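Local atomic coordinates of botulinum neurotoxin type C1 (Clostridium botulinum, PDB entry 3R4U), a protein that belongs to the zinc-endopeptidase neurotoxins, the heavy-chain portion here probably binding nerve-cell receptors so that the protease can be delivered. Residues Asn165-Asp170 with Asn362-Tyr367; Asn139-Tyr144 with Arg277-Phe282; Gln129-Ser134 with Asp170-Lys175. All blocks are in the same frame, centred on the assembly; numbering follows the deposited sequence.

How the contacts relate
Of the six segments, Gln129-Ser134, on strand 127-134, comes first. Contact 3 closes the shortest loop by bringing Asp170-Lys175 back beside it, joining the two sheets of the N-terminal lectin-like domain. Asn139-Tyr144, within that loop, meets Arg277-Phe282 in contact 2; Asn165-Asp170 meets Asn362-Tyr367 in contact 1, which closes the longest loop. All three loops cross pairwise. Contacts 1 and 2, with centres about 20 Å apart, both bridge to the C-terminal trefoil domain. Asp170 falls in the ranges of contacts 1 and 3 but touches across only in contact 3, and Tyr365, Tyr144 and Phe133 pack together where the three contacts approach one another.

Contact 1: residues Asn165-Asp170 with Asn362-Tyr367; sequences NGKLID and NNTYYY
Asn165 reaches across to the Thr364 backbone with its side-chain amide. Its CG stands beside the backbone N (chi1 -64°), and from there ND2 donates to Thr364 O at 2.7 Å; the acceptor lies in the amide plane, while the bond bends to 142° at the hydrogen. The other end of the amide is held too: OD1 accepts from Phe149 N, and a water links it weakly to Tyr367 OH, which also bonds to Trp147 O. A second water joins Asn165 O to Thr364 OG1. Lys167, bent at chi2 and chi4, slants across Thr364 and sets its CG 3.6 Å from OG1 of that residue. Farther along, Ile169 points CD1 at the phenol edge of Tyr365, near the ring plane and 3.1 Å from OH, while the methyl CG2 of Thr364 lies over one face of the same ring, 3.5 Å above its plane. Asn363 holds the turn itself, its OD1 accepting from Tyr365 N at 3.1 Å. This Asx turn sits at the tip of the beta hairpin formed by strands 356-363 and 366-374, one of the places where the trefoil domain meets the N-terminal lectin-like domain.

Contact 2: residues Asn139-Tyr144 with Arg277-Phe282; sequences NNAPGY and RNNNDF
Pro142 is the centre of this meeting of two type I turns, Asn140-Gly143 and Asn278-Asp281. Its CA passes 3.3 Å from Asn280 O in a CA-H...O contact with an angle of 142° at the hydrogen. The proline ring leans obliquely on the aromatic ring of the second segment, Pro142 CG coming within 3.4 Å of Phe282 CE2. Phe282 has CG beside its backbone N (chi1 -73°), which brings the CE2 side of the ring to the proline; the same ring meets Tyr241 edge to face. Ala141, just before the proline, directs its methyl at the backbone of the opposing turn: CB lies 3.0 Å from Asn279 O, a short approach for a carbon and an oxygen, and 3.7 Å from OD1 of the same residue. Asn280 turns its CB away overall, yet its OD1 lies 3.7 Å from Ala141 O. Its carbonyl oxygen is shared, since Asn280 O accepts from Lys88 NZ as well as meeting Pro142. The first turn belongs to the loop joining strand 127-134 to strand 148-155 in the N-terminal domain, and the second to the loop between strands 270-275 and 288-292 of the trefoil domain.

Contact 3: residues Gln129-Ser134 with Asp170-Lys175; sequences QSINFS and DTIKVK
Asp170 leans from its strand onto the backbone of Asn132. Its CB packs 3.5 Å from Asn132 O. CG, placed anti to the backbone N of Asp170 (chi1 -165°), lies 4.0 Å from that same oxygen, and beyond it the carboxylate divides its work. OD2 reaches across to accept from Asn132 N in a nearly straight but long, weak bond (3.4 Å, 167° at the hydrogen), and also passes 3.7 Å from Ile131 CB. OD1 stays by its own strand, taking a weak, strongly bent bond from Thr171 N, the next residue. The carboxylate thus joins strands of different sheets. Strand 127-134 pairs with strand 116-124 in one sheet, and strand 167-173 with strand 159-164 in the other; the two segments run nearly antiparallel, their axes at 167°. Edge strands of the two sheets meet here along one side of a concanavalin-like beta sandwich, and side chains make the link. Two residues on from Asp170, Ile172 crosses Ile131 at a slant, and its CG1 presses to 3.3 Å from Ile131 CG2, tighter than usual van der Waals contact. Both isoleucines also touch Met160 of strand 159-164. Ile172 CD1 heads instead for Gln129, meeting CG of that side chain at 3.7 Å. Lys175 slides past Gln129 in the opposite direction, its stem stretched out straight beyond CG until NZ reaches Glu128 O and Ser127 OG. On the strand's outward side, Lys173 folds over the next residue, so that NZ donates to Val174 O at 2.8 Å, with Gly158 O as a further acceptor.

Contact 1: residues Asn165-Asp170 with Asn362-Tyr367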
loop_
_atom_site.group_PDB
_atom_site.type_symbol
_atom_site.label_atom_id
_atom_site.label_comp_id
_atom_site.label_asym_id
_atom_site.label_seq_id
_atom_site.Cartn_x
_atom_site.Cartn_y
_atom_site.Cartn_z
ATOM N N ASN A 165 5.149 0.073 -8.502
ATOM C CA ASN A 165 6.076 -0.457 -7.504
ATOM C C ASN A 165 7.260 -1.159 -8.135
ATOM O O ASN A 165 7.666 -2.236 -7.699
ATOM C CB ASN A 165 5.340 -1.380 -6.532
ATOM C CG ASN A 165 4.291 -0.631 -5.729
ATOM O OD1 ASN A 165 4.492 0.537 -5.374
ATOM N ND2 ASN A 165 3.168 -1.285 -5.448
ATOM N N GLY A 166 7.806 -0.545 -9.180
ATOM C CA GLY A 166 9.018 -1.046 -9.798
ATOM C C GLY A 166 8.833 -2.200 -10.769
ATOM O O GLY A 166 9.813 -2.700 -11.310
ATOM N N LYS A 167 7.593 -2.633 -10.977
ATOM C CA LYS A 167 7.299 -3.711 -11.919
ATOM C C LYS A 167 6.653 -3.202 -13.193
ATOM O O LYS A 167 5.694 -2.440 -13.151
ATOM C CB LYS A 167 6.376 -4.758 -11.289
ATOM C CG LYS A 167 7.012 -5.535 -10.154
ATOM C CD LYS A 167 8.269 -6.250 -10.635
ATOM C CE LYS A 167 8.946 -6.995 -9.492
ATOM N NZ LYS A 167 8.119 -8.146 -9.026
ATOM N N LEU A 168 7.161 -3.652 -14.328
ATOM C CA LEU A 168 6.548 -3.307 -15.605
ATOM C C LEU A 168 5.184 -3.974 -15.745
ATOM O O LEU A 168 5.065 -5.172 -15.559
ATOM C CB LEU A 168 7.444 -3.721 -16.764
ATOM C CG LEU A 168 6.876 -3.346 -18.143
ATOM C CD1 LEU A 168 6.898 -1.818 -18.329
ATOM C CD2 LEU A 168 7.682 -4.027 -19.227
ATOM N N ILE A 169 4.174 -3.181 -16.092
ATOM C CA ILE A 169 2.770 -3.586 -16.090
ATOM C C ILE A 169 2.156 -3.500 -17.490
ATOM O O ILE A 169 1.261 -4.267 -17.841
ATOM C CB ILE A 169 1.947 -2.650 -15.156
ATOM C CG1 ILE A 169 2.304 -2.904 -13.697
ATOM C CG2 ILE A 169 0.454 -2.823 -15.371
ATOM C CD1 ILE A 169 2.214 -4.366 -13.296
ATOM N N ASP A 170 2.622 -2.545 -18.281
ATOM C CA ASP A 170 2.073 -2.342 -19.614
ATOM C C ASP A 170 3.117 -1.642 -20.486
ATOM O O ASP A 170 3.894 -0.807 -20.020
ATOM C CB ASP A 170 0.769 -1.539 -19.551
ATOM C CG ASP A 170 -0.044 -1.614 -20.854
ATOM O OD1 ASP A 170 0.373 -2.338 -21.785
ATOM O OD2 ASP A 170 -1.098 -0.941 -20.945
ATOM N N ASN A 362 6.314 -6.976 1.859
ATOM C CA ASN A 362 5.572 -6.191 0.904
ATOM C C ASN A 362 5.606 -6.844 -0.464
ATOM O O ASN A 362 6.571 -7.497 -0.845
ATOM C CB ASN A 362 6.092 -4.752 0.847
ATOM C CG ASN A 362 5.999 -4.053 2.194
ATOM O OD1 ASN A 362 6.969 -3.458 2.665
ATOM N ND2 ASN A 362 4.833 -4.136 2.827
ATOM N N ASN A 363 4.526 -6.639 -1.193
ATOM C CA ASN A 363 4.333 -7.236 -2.488
ATOM C C ASN A 363 3.970 -6.097 -3.436
ATOM O O ASN A 363 3.595 -5.016 -2.989
ATOM C CB ASN A 363 3.166 -8.209 -2.350
ATOM C CG ASN A 363 2.931 -9.011 -3.571
ATOM O OD1 ASN A 363 2.029 -8.707 -4.361
ATOM N ND2 ASN A 363 3.718 -10.070 -3.741
ATOM N N THR A 364 4.055 -6.337 -4.735
ATOM C CA THR A 364 3.612 -5.352 -5.709
ATOM C C THR A 364 2.206 -4.840 -5.396
ATOM O O THR A 364 1.923 -3.665 -5.590
ATOM C CB THR A 364 3.614 -5.947 -7.150
ATOM O OG1 THR A 364 4.870 -6.590 -7.402
ATOM C CG2 THR A 364 3.386 -4.860 -8.184
ATOM N N TYR A 365 1.324 -5.719 -4.915
ATOM C CA TYR A 365 -0.090 -5.359 -4.768
ATOM C C TYR A 365 -0.635 -5.367 -3.344
ATOM O O TYR A 365 -1.837 -5.178 -3.120
ATOM C CB TYR A 365 -0.984 -6.212 -5.699
ATOM C CG TYR A 365 -0.510 -6.185 -7.133
ATOM C CD1 TYR A 365 -0.522 -4.999 -7.867
ATOM C CD2 TYR A 365 -0.010 -7.330 -7.742
ATOM C CE1 TYR A 365 -0.064 -4.962 -9.184
ATOM C CE2 TYR A 365 0.445 -7.305 -9.052
ATOM C CZ TYR A 365 0.416 -6.118 -9.768
ATOM O OH TYR A 365 0.865 -6.095 -11.075
ATOM N N TYR A 366 0.237 -5.552 -2.366
ATOM C CA TYR A 366 -0.223 -5.396 -1.002
ATOM C C TYR A 366 0.900 -5.171 -0.001
ATOM O O TYR A 366 2.044 -5.505 -0.273
ATOM C CB TYR A 366 -1.084 -6.598 -0.593
ATOM C CG TYR A 366 -0.369 -7.922 -0.607
ATOM C CD1 TYR A 366 0.539 -8.244 0.393
ATOM C CD2 TYR A 366 -0.634 -8.878 -1.595
ATOM C CE1 TYR A 366 1.186 -9.471 0.413
ATOM C CE2 TYR A 366 0.013 -10.118 -1.592
ATOM C CZ TYR A 366 0.920 -10.406 -0.571
ATOM O OH TYR A 366 1.573 -11.618 -0.520
ATOM N N TYR A 367 0.544 -4.623 1.158
ATOM C CA TYR A 367 1.481 -4.445 2.274
ATOM C C TYR A 367 1.144 -5.417 3.395
ATOM O O TYR A 367 0.031 -5.401 3.929
ATOM C CB TYR A 367 1.402 -3.020 2.823
ATOM C CG TYR A 367 1.764 -1.951 1.823
ATOM C CD1 TYR A 367 3.093 -1.567 1.640
ATOM C CD2 TYR A 367 0.776 -1.316 1.064
ATOM C CE1 TYR A 367 3.433 -0.576 0.727
ATOM C CE2 TYR A 367 1.109 -0.322 0.150
ATOM C CZ TYR A 367 2.438 0.040 -0.008
ATOM O OH TYR A 367 2.772 1.009 -0.906
HETATM O O HOH W 1 4.917 -0.088 -2.539
HETATM O O HOH W 2 7.056 -4.395 -6.486
#

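Contact 2: residues Asn139-Tyr144 with Arg277-Phe282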
loop_
_atom_site.group_PDB
_atom_site.type_symbol
_atom_site.label_atom_id
_atom_site.label_comp_id
_atom_site.label_asym_id
_atom_site.label_seq_id
_atom_site.Cartn_x
_atom_site.Cartn_y
_atom_site.Cartn_z
ATOM N N ASN A 139 -9.319 -9.172 -5.578
ATOM C CA ASN A 139 -8.487 -9.057 -4.378
ATOM C C ASN A 139 -8.625 -7.726 -3.641
ATOM O O ASN A 139 -7.919 -7.482 -2.662
ATOM C CB ASN A 139 -7.018 -9.323 -4.709
ATOM C CG ASN A 139 -6.754 -10.771 -5.049
ATOM O OD1 ASN A 139 -7.507 -11.662 -4.650
ATOM N ND2 ASN A 139 -5.679 -11.018 -5.795
ATOM N N ASN A 140 -9.535 -6.874 -4.103
ATOM C CA ASN A 140 -9.693 -5.541 -3.519
ATOM C C ASN A 140 -11.133 -5.060 -3.483
ATOM O O ASN A 140 -11.438 -3.962 -3.956
ATOM C CB ASN A 140 -8.834 -4.515 -4.265
ATOM C CG ASN A 140 -7.364 -4.827 -4.183
ATOM O OD1 ASN A 140 -6.692 -4.461 -3.213
ATOM N ND2 ASN A 140 -6.856 -5.543 -5.183
ATOM N N ALA A 141 -12.011 -5.872 -2.899
ATOM C CA ALA A 141 -13.427 -5.528 -2.814
ATOM C C ALA A 141 -13.671 -4.164 -2.143
ATOM O O ALA A 141 -14.509 -3.379 -2.607
ATOM C CB ALA A 141 -14.205 -6.650 -2.097
ATOM N N PRO A 142 -12.939 -3.876 -1.049
ATOM C CA PRO A 142 -13.087 -2.593 -0.340
ATOM C C PRO A 142 -12.471 -1.396 -1.064
ATOM O O PRO A 142 -12.550 -0.290 -0.549
ATOM C CB PRO A 142 -12.325 -2.819 0.971
ATOM C CG PRO A 142 -12.086 -4.299 1.053
ATOM C CD PRO A 142 -12.032 -4.797 -0.346
ATOM N N GLY A 143 -11.860 -1.604 -2.223
ATOM C CA GLY A 143 -11.215 -0.514 -2.943
ATOM C C GLY A 143 -9.704 -0.669 -2.936
ATOM O O GLY A 143 -9.146 -1.194 -1.978
ATOM N N TYR A 144 -9.033 -0.230 -3.996
ATOM C CA TYR A 144 -7.572 -0.274 -4.001
ATOM C C TYR A 144 -7.057 0.981 -3.302
ATOM O O TYR A 144 -6.584 1.912 -3.942
ATOM C CB TYR A 144 -7.022 -0.375 -5.426
ATOM C CG TYR A 144 -5.584 -0.867 -5.493
ATOM C CD1 TYR A 144 -5.292 -2.230 -5.457
ATOM C CD2 TYR A 144 -4.525 0.033 -5.596
ATOM C CE1 TYR A 144 -3.987 -2.687 -5.523
ATOM C CE2 TYR A 144 -3.202 -0.406 -5.650
ATOM C CZ TYR A 144 -2.940 -1.770 -5.621
ATOM O OH TYR A 144 -1.635 -2.211 -5.678
ATOM N N ARG A 277 -19.665 -10.607 6.044
ATOM C CA ARG A 277 -20.981 -10.305 5.493
ATOM C C ARG A 277 -20.876 -9.067 4.607
ATOM O O ARG A 277 -21.527 -8.975 3.558
ATOM C CB ARG A 277 -21.984 -10.032 6.617
ATOM C CG ARG A 277 -22.103 -11.140 7.645
ATOM C CD ARG A 277 -22.883 -12.332 7.111
ATOM N NE ARG A 277 -22.880 -13.434 8.074
ATOM C CZ ARG A 277 -23.783 -13.599 9.041
ATOM N NH1 ARG A 277 -24.787 -12.738 9.181
ATOM N NH2 ARG A 277 -23.683 -14.631 9.869
ATOM N N ASN A 278 -20.051 -8.121 5.051
ATOM C CA ASN A 278 -19.833 -6.858 4.355
ATOM C C ASN A 278 -18.552 -6.935 3.538
ATOM O O ASN A 278 -17.468 -6.585 4.017
ATOM C CB ASN A 278 -19.738 -5.703 5.360
ATOM C CG ASN A 278 -20.854 -5.739 6.395
ATOM O OD1 ASN A 278 -20.639 -5.442 7.575
ATOM N ND2 ASN A 278 -22.053 -6.108 5.958
ATOM N N ASN A 279 -18.677 -7.395 2.303
ATOM C CA ASN A 279 -17.507 -7.695 1.500
ATOM C C ASN A 279 -16.791 -6.454 0.967
ATOM O O ASN A 279 -15.618 -6.515 0.584
ATOM C CB ASN A 279 -17.884 -8.635 0.358
ATOM C CG ASN A 279 -16.814 -9.664 0.087
ATOM O OD1 ASN A 279 -16.148 -9.629 -0.952
ATOM N ND2 ASN A 279 -16.624 -10.580 1.036
ATOM N N ASN A 280 -17.492 -5.327 0.959
ATOM C CA ASN A 280 -16.925 -4.096 0.430
ATOM C C ASN A 280 -16.281 -3.233 1.519
ATOM O O ASN A 280 -15.910 -2.095 1.269
ATOM C CB ASN A 280 -18.001 -3.293 -0.311
ATOM C CG ASN A 280 -18.639 -4.079 -1.458
ATOM O OD1 ASN A 280 -17.946 -4.715 -2.264
ATOM N ND2 ASN A 280 -19.968 -4.032 -1.536
ATOM N N ASP A 281 -16.154 -3.774 2.725
ATOM C CA ASP A 281 -15.578 -3.027 3.842
ATOM C C ASP A 281 -14.713 -3.927 4.715
ATOM O O ASP A 281 -14.769 -5.150 4.606
ATOM C CB ASP A 281 -16.683 -2.430 4.723
ATOM C CG ASP A 281 -17.602 -1.488 3.965
ATOM O OD1 ASP A 281 -17.193 -0.328 3.714
ATOM O OD2 ASP A 281 -18.739 -1.908 3.634
ATOM N N PHE A 282 -13.916 -3.308 5.581
ATOM C CA PHE A 282 -13.278 -4.011 6.685
ATOM C C PHE A 282 -13.903 -3.482 7.975
ATOM O O PHE A 282 -13.432 -2.499 8.549
ATOM C CB PHE A 282 -11.758 -3.772 6.702
ATOM C CG PHE A 282 -11.006 -4.494 5.607
ATOM C CD1 PHE A 282 -10.853 -5.868 5.644
ATOM C CD2 PHE A 282 -10.435 -3.794 4.555
ATOM C CE1 PHE A 282 -10.154 -6.533 4.651
ATOM C CE2 PHE A 282 -9.738 -4.454 3.560
ATOM C CZ PHE A 282 -9.597 -5.825 3.608
#

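Contact 3: residues Gln129-Ser134 with Asp170-Lys175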
loop_
_atom_site.group_PDB
_atom_site.type_symbol
_atom_site.label_atom_id
_atom_site.label_comp_id
_atom_site.label_asym_id
_atom_site.label_seq_id
_atom_site.Cartn_x
_atom_site.Cartn_y
_atom_site.Cartn_z
ATOM N N GLN A 129 -2.737 8.331 -27.402
ATOM C CA GLN A 129 -2.195 7.007 -27.120
ATOM C C GLN A 129 -2.065 6.810 -25.609
ATOM O O GLN A 129 -1.379 7.583 -24.912
ATOM C CB GLN A 129 -0.860 6.761 -27.831
ATOM C CG GLN A 129 -0.401 5.303 -27.744
ATOM C CD GLN A 129 0.688 4.947 -28.745
ATOM O OE1 GLN A 129 0.889 3.774 -29.053
ATOM N NE2 GLN A 129 1.384 5.954 -29.267
ATOM N N SER A 130 -2.740 5.781 -25.110
ATOM C CA SER A 130 -2.815 5.551 -23.678
ATOM C C SER A 130 -2.257 4.204 -23.245
ATOM O O SER A 130 -2.192 3.266 -24.034
ATOM C CB SER A 130 -4.265 5.689 -23.211
ATOM O OG SER A 130 -4.681 7.031 -23.328
ATOM N N ILE A 131 -1.850 4.129 -21.979
ATOM C CA ILE A 131 -1.515 2.867 -21.331
ATOM C C ILE A 131 -2.102 2.919 -19.933
ATOM O O ILE A 131 -2.491 3.985 -19.463
ATOM C CB ILE A 131 0.002 2.618 -21.217
ATOM C CG1 ILE A 131 0.720 3.835 -20.626
ATOM C CG2 ILE A 131 0.603 2.285 -22.554
ATOM C CD1 ILE A 131 2.212 3.621 -20.484
ATOM N N ASN A 132 -2.169 1.783 -19.259
ATOM C CA ASN A 132 -2.831 1.783 -17.977
ATOM C C ASN A 132 -2.361 0.699 -17.036
ATOM O O ASN A 132 -1.720 -0.276 -17.431
ATOM C CB ASN A 132 -4.339 1.666 -18.155
ATOM C CG ASN A 132 -4.761 0.287 -18.665
ATOM O OD1 ASN A 132 -4.678 -0.715 -17.942
ATOM N ND2 ASN A 132 -5.204 0.231 -19.919
ATOM N N PHE A 133 -2.705 0.907 -15.772
ATOM C CA PHE A 133 -2.596 -0.091 -14.744
ATOM C C PHE A 133 -4.023 -0.382 -14.311
ATOM O O PHE A 133 -4.815 0.548 -14.104
ATOM C CB PHE A 133 -1.784 0.479 -13.572
ATOM C CG PHE A 133 -2.054 -0.189 -12.250
ATOM C CD1 PHE A 133 -1.990 -1.569 -12.125
ATOM C CD2 PHE A 133 -2.336 0.578 -11.115
ATOM C CE1 PHE A 133 -2.228 -2.183 -10.882
ATOM C CE2 PHE A 133 -2.577 -0.020 -9.882
ATOM C CZ PHE A 133 -2.520 -1.400 -9.762
ATOM N N SER A 134 -4.367 -1.663 -14.211
ATOM C CA SER A 134 -5.668 -2.049 -13.668
ATOM C C SER A 134 -5.444 -2.946 -12.462
ATOM O O SER A 134 -4.684 -3.904 -12.525
ATOM C CB SER A 134 -6.544 -2.761 -14.708
ATOM O OG SER A 134 -5.922 -3.931 -15.218
ATOM N N ASP A 170 2.622 -2.545 -18.281
ATOM C CA ASP A 170 2.073 -2.342 -19.614
ATOM C C ASP A 170 3.117 -1.642 -20.486
ATOM O O ASP A 170 3.894 -0.807 -20.020
ATOM C CB ASP A 170 0.769 -1.539 -19.551
ATOM C CG ASP A 170 -0.044 -1.614 -20.854
ATOM O OD1 ASP A 170 0.373 -2.338 -21.785
ATOM O OD2 ASP A 170 -1.098 -0.941 -20.945
ATOM N N THR A 171 3.161 -2.020 -21.750
ATOM C CA THR A 171 4.131 -1.469 -22.676
ATOM C C THR A 171 3.513 -1.525 -24.053
ATOM O O THR A 171 2.889 -2.527 -24.410
ATOM C CB THR A 171 5.450 -2.266 -22.660
ATOM O OG1 THR A 171 6.334 -1.743 -23.651
ATOM C CG2 THR A 171 5.210 -3.754 -22.921
ATOM N N ILE A 172 3.647 -0.435 -24.801
ATOM C CA ILE A 172 3.203 -0.383 -26.191
ATOM C C ILE A 172 4.121 0.503 -27.019
ATOM O O ILE A 172 4.689 1.475 -26.507
ATOM C CB ILE A 172 1.758 0.121 -26.296
ATOM C CG1 ILE A 172 1.625 1.480 -25.635
ATOM C CG2 ILE A 172 0.806 -0.841 -25.608
ATOM C CD1 ILE A 172 1.895 2.635 -26.553
ATOM N N LYS A 173 4.281 0.162 -28.294
ATOM C CA LYS A 173 5.113 0.950 -29.188
ATOM C C LYS A 173 4.458 2.310 -29.378
ATOM O O LYS A 173 3.251 2.397 -29.560
ATOM C CB LYS A 173 5.274 0.244 -30.536
ATOM C CG LYS A 173 5.926 1.093 -31.621
ATOM C CD LYS A 173 7.429 1.221 -31.416
ATOM C CE LYS A 173 8.060 2.325 -32.269
ATOM N NZ LYS A 173 7.899 3.721 -31.710
ATOM N N VAL A 174 5.249 3.374 -29.303
ATOM C CA VAL A 174 4.719 4.713 -29.509
ATOM C C VAL A 174 4.438 4.950 -30.998
ATOM O O VAL A 174 5.319 4.781 -31.844
ATOM C CB VAL A 174 5.683 5.791 -28.963
ATOM C CG1 VAL A 174 5.121 7.182 -29.208
ATOM C CG2 VAL A 174 5.960 5.572 -27.462
ATOM N N LYS A 175 3.206 5.320 -31.321
ATOM C CA LYS A 175 2.864 5.605 -32.708
ATOM C C LYS A 175 3.401 6.985 -33.068
ATOM O O LYS A 175 3.838 7.724 -32.193
ATOM C CB LYS A 175 1.353 5.531 -32.912
ATOM C CG LYS A 175 0.572 6.673 -32.287
ATOM C CD LYS A 175 -0.930 6.469 -32.485
ATOM C CE LYS A 175 -1.725 7.669 -31.982
ATOM N NZ LYS A 175 -3.184 7.526 -32.251
#